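Local coordinates for putative ABC transporter amino acid-binding protein (Sinorhizobium meliloti, PDB 2Q88) that binds the compatible solute ectoine in the cleft between its two lobes, probably delivering it to an ABC transporter for uptake in osmoprotection, at residues F81-R86 with G132-K137. Sequence-based numbering, arbitrary orientation.
Sequences FMKPER and GGTEEK. With 4CS ((4S)-2-methyl-1,4,5,6-tetrahydropyrimidine-4-carboxylic acid), chain F.
Carboxylate oxygen O of the bound ectoine is gripped from both segments: Thr-134 N donates to it at 2.7 Å and Arg-86 NH2 at 2.8 Å. This is the interlobe cleft of a family 3 solute-binding protein, where the ligand's acid group bridges residues 81-86 and the start of helix 134-141. The other carboxylate oxygen of ectoine, OXT, takes Arg-86 NH1 at 2.8 Å and the backbone Phe-81 N at 2.9 Å. Arginine suits the place because its two terminal nitrogens can each serve one carboxylate oxygen; a straight chain from CG to NE (chi2 179°, chi3 174°) carries them there. NH1 makes a second hydrogen bond, to Phe-81 O in that carbonyl's plane, which helps fix the guanidinium's rotation, while NH2 reaches Gly-132 O only weakly. Lys-83 CD sits above one guanidinium face, displaced toward its rim. Four donors, together with the N-terminus of helix 134-141, with Gly-133 at its N-cap position, probably stabilise the ligand's negative charge.

The apolar Phe-81 ring suits packing beside ectoine, its CE2 3.4 Å from ectoine N, and Thr-134 OG1 meets the ring's edge near CD2. Threonine uses both branches: OG1 is hydrogen-bonded to Glu-101 while CG2 packs against Lys-83 CD. Farther out, one water donates to Thr-134 O at 2.8 Å and accepts a weak bond from Lys-83 NZ.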
loop_
_atom_site.group_PDB
_atom_site.type_symbol
_atom_site.label_atom_id
_atom_site.label_comp_id
_atom_site.label_asym_id
_atom_site.label_seq_id
_atom_site.Cartn_x
_atom_site.Cartn_y
_atom_site.Cartn_z
ATOM N N PHE A 81 1.630 4.047 -1.534
ATOM C CA PHE A 81 1.028 5.367 -1.499
ATOM C C PHE A 81 1.898 6.428 -2.173
ATOM O O PHE A 81 3.127 6.400 -2.044
ATOM C CB PHE A 81 0.754 5.798 -0.053
ATOM C CG PHE A 81 -0.232 4.923 0.688
ATOM C CD1 PHE A 81 -1.460 4.573 0.120
ATOM C CD2 PHE A 81 0.033 4.531 2.009
ATOM C CE1 PHE A 81 -2.383 3.789 0.837
ATOM C CE2 PHE A 81 -0.889 3.743 2.726
ATOM C CZ PHE A 81 -2.089 3.382 2.133
ATOM N N MET A 82 1.251 7.355 -2.879
ATOM C CA MET A 82 1.950 8.432 -3.577
ATOM C C MET A 82 2.485 9.462 -2.610
ATOM O O MET A 82 1.778 9.896 -1.704
ATOM C CB MET A 82 1.025 9.137 -4.562
ATOM C CG MET A 82 0.440 8.236 -5.635
ATOM S SD MET A 82 -0.262 9.250 -6.969
ATOM C CE MET A 82 -1.398 8.072 -7.664
ATOM N N LYS A 83 3.735 9.857 -2.840
ATOM C CA LYS A 83 4.417 10.888 -2.071
ATOM C C LYS A 83 5.418 11.555 -2.997
ATOM O O LYS A 83 5.965 10.900 -3.883
ATOM C CB LYS A 83 5.201 10.277 -0.909
ATOM C CG LYS A 83 4.382 9.587 0.148
ATOM C CD LYS A 83 5.241 8.579 0.890
ATOM C CE LYS A 83 6.196 9.259 1.840
ATOM N NZ LYS A 83 6.940 8.245 2.639
ATOM N N PRO A 84 5.677 12.841 -2.788
ATOM C CA PRO A 84 6.636 13.581 -3.616
ATOM C C PRO A 84 7.901 12.770 -3.944
ATOM O O PRO A 84 8.209 12.582 -5.117
ATOM C CB PRO A 84 6.948 14.801 -2.758
ATOM C CG PRO A 84 5.634 15.075 -2.062
ATOM C CD PRO A 84 5.071 13.696 -1.746
ATOM N N GLU A 85 8.581 12.248 -2.918
ATOM C CA GLU A 85 9.799 11.427 -3.084
ATOM C C GLU A 85 9.629 10.207 -3.970
ATOM O O GLU A 85 10.515 9.878 -4.754
ATOM C CB GLU A 85 10.351 10.965 -1.734
ATOM C CG GLU A 85 9.284 10.726 -0.676
ATOM C CD GLU A 85 8.968 11.999 0.084
ATOM O OE1 GLU A 85 7.886 12.577 -0.137
ATOM O OE2 GLU A 85 9.821 12.435 0.890
ATOM N N ARG A 86 8.500 9.516 -3.810
ATOM C CA ARG A 86 8.209 8.345 -4.618
ATOM C C ARG A 86 7.825 8.756 -6.030
ATOM O O ARG A 86 8.220 8.108 -6.988
ATOM C CB ARG A 86 7.078 7.531 -3.998
ATOM C CG ARG A 86 7.394 6.951 -2.631
ATOM C CD ARG A 86 6.218 6.159 -2.052
ATOM N NE ARG A 86 6.584 5.489 -0.812
ATOM C CZ ARG A 86 5.759 4.759 -0.075
ATOM N NH1 ARG A 86 4.485 4.608 -0.431
ATOM N NH2 ARG A 86 6.212 4.175 1.035
ATOM N N GLY A 132 10.468 0.648 4.955
ATOM C CA GLY A 132 10.302 1.456 3.744
ATOM C C GLY A 132 8.880 1.961 3.540
ATOM O O GLY A 132 8.551 2.505 2.479
ATOM N N GLY A 133 8.036 1.784 4.555
ATOM C CA GLY A 133 6.628 2.154 4.468
ATOM C C GLY A 133 6.324 3.562 4.942
ATOM O O GLY A 133 7.132 4.179 5.639
ATOM N N THR A 134 5.145 4.069 4.580
ATOM C CA THR A 134 4.723 5.405 5.018
ATOM C C THR A 134 4.670 5.546 6.526
ATOM O O THR A 134 4.989 6.613 7.048
ATOM C CB THR A 134 3.348 5.801 4.439
ATOM O OG1 THR A 134 2.429 4.708 4.583
ATOM C CG2 THR A 134 3.437 6.038 2.935
ATOM N N GLU A 135 4.237 4.499 7.235
ATOM C CA GLU A 135 4.128 4.589 8.702
ATOM C C GLU A 135 5.487 4.761 9.340
ATOM O O GLU A 135 5.650 5.570 10.253
ATOM C CB GLU A 135 3.450 3.357 9.304
ATOM C CG GLU A 135 2.048 3.134 8.783
ATOM C CD GLU A 135 2.052 2.486 7.417
ATOM O OE1 GLU A 135 3.106 1.945 7.025
ATOM O OE2 GLU A 135 1.005 2.526 6.738
ATOM N N GLU A 136 6.463 3.992 8.859
ATOM C CA GLU A 136 7.831 4.102 9.351
ATOM C C GLU A 136 8.364 5.527 9.186
ATOM O O GLU A 136 8.935 6.098 10.125
ATOM C CB GLU A 136 8.736 3.090 8.642
ATOM C CG GLU A 136 10.189 3.130 9.084
ATOM C CD GLU A 136 11.098 2.324 8.181
ATOM O OE1 GLU A 136 11.840 1.469 8.714
ATOM O OE2 GLU A 136 11.081 2.547 6.946
ATOM N N LYS A 137 8.174 6.103 7.997
ATOM C CA LYS A 137 8.610 7.479 7.727
ATOM C C LYS A 137 7.887 8.503 8.614
ATOM O O LYS A 137 8.503 9.444 9.099
ATOM C CB LYS A 137 8.447 7.829 6.241
ATOM C CG LYS A 137 8.990 9.215 5.846
ATOM C CD LYS A 137 10.514 9.297 5.921
ATOM C CE LYS A 137 11.012 10.711 5.602
ATOM N NZ LYS A 137 12.495 10.781 5.569
HETATM O O 4CS F . 4.295 2.694 2.356
HETATM C C 4CS F . 3.175 2.399 1.939
HETATM O OXT 4CS F . 2.837 2.723 0.794
HETATM C CA 4CS F . 2.194 1.664 2.842
HETATM C CB 4CS F . 2.852 0.591 3.690
HETATM C CAD 4CS F . 1.805 -0.061 4.598
HETATM N NAG 4CS F . 0.687 -0.583 3.769
HETATM C CAI 4CS F . 0.361 0.000 2.535
HETATM C CAA 4CS F . -0.790 -0.566 1.686
HETATM N N 4CS F . 1.099 1.085 2.043
HETATM O O HOH W 1 5.060 8.787 5.233
#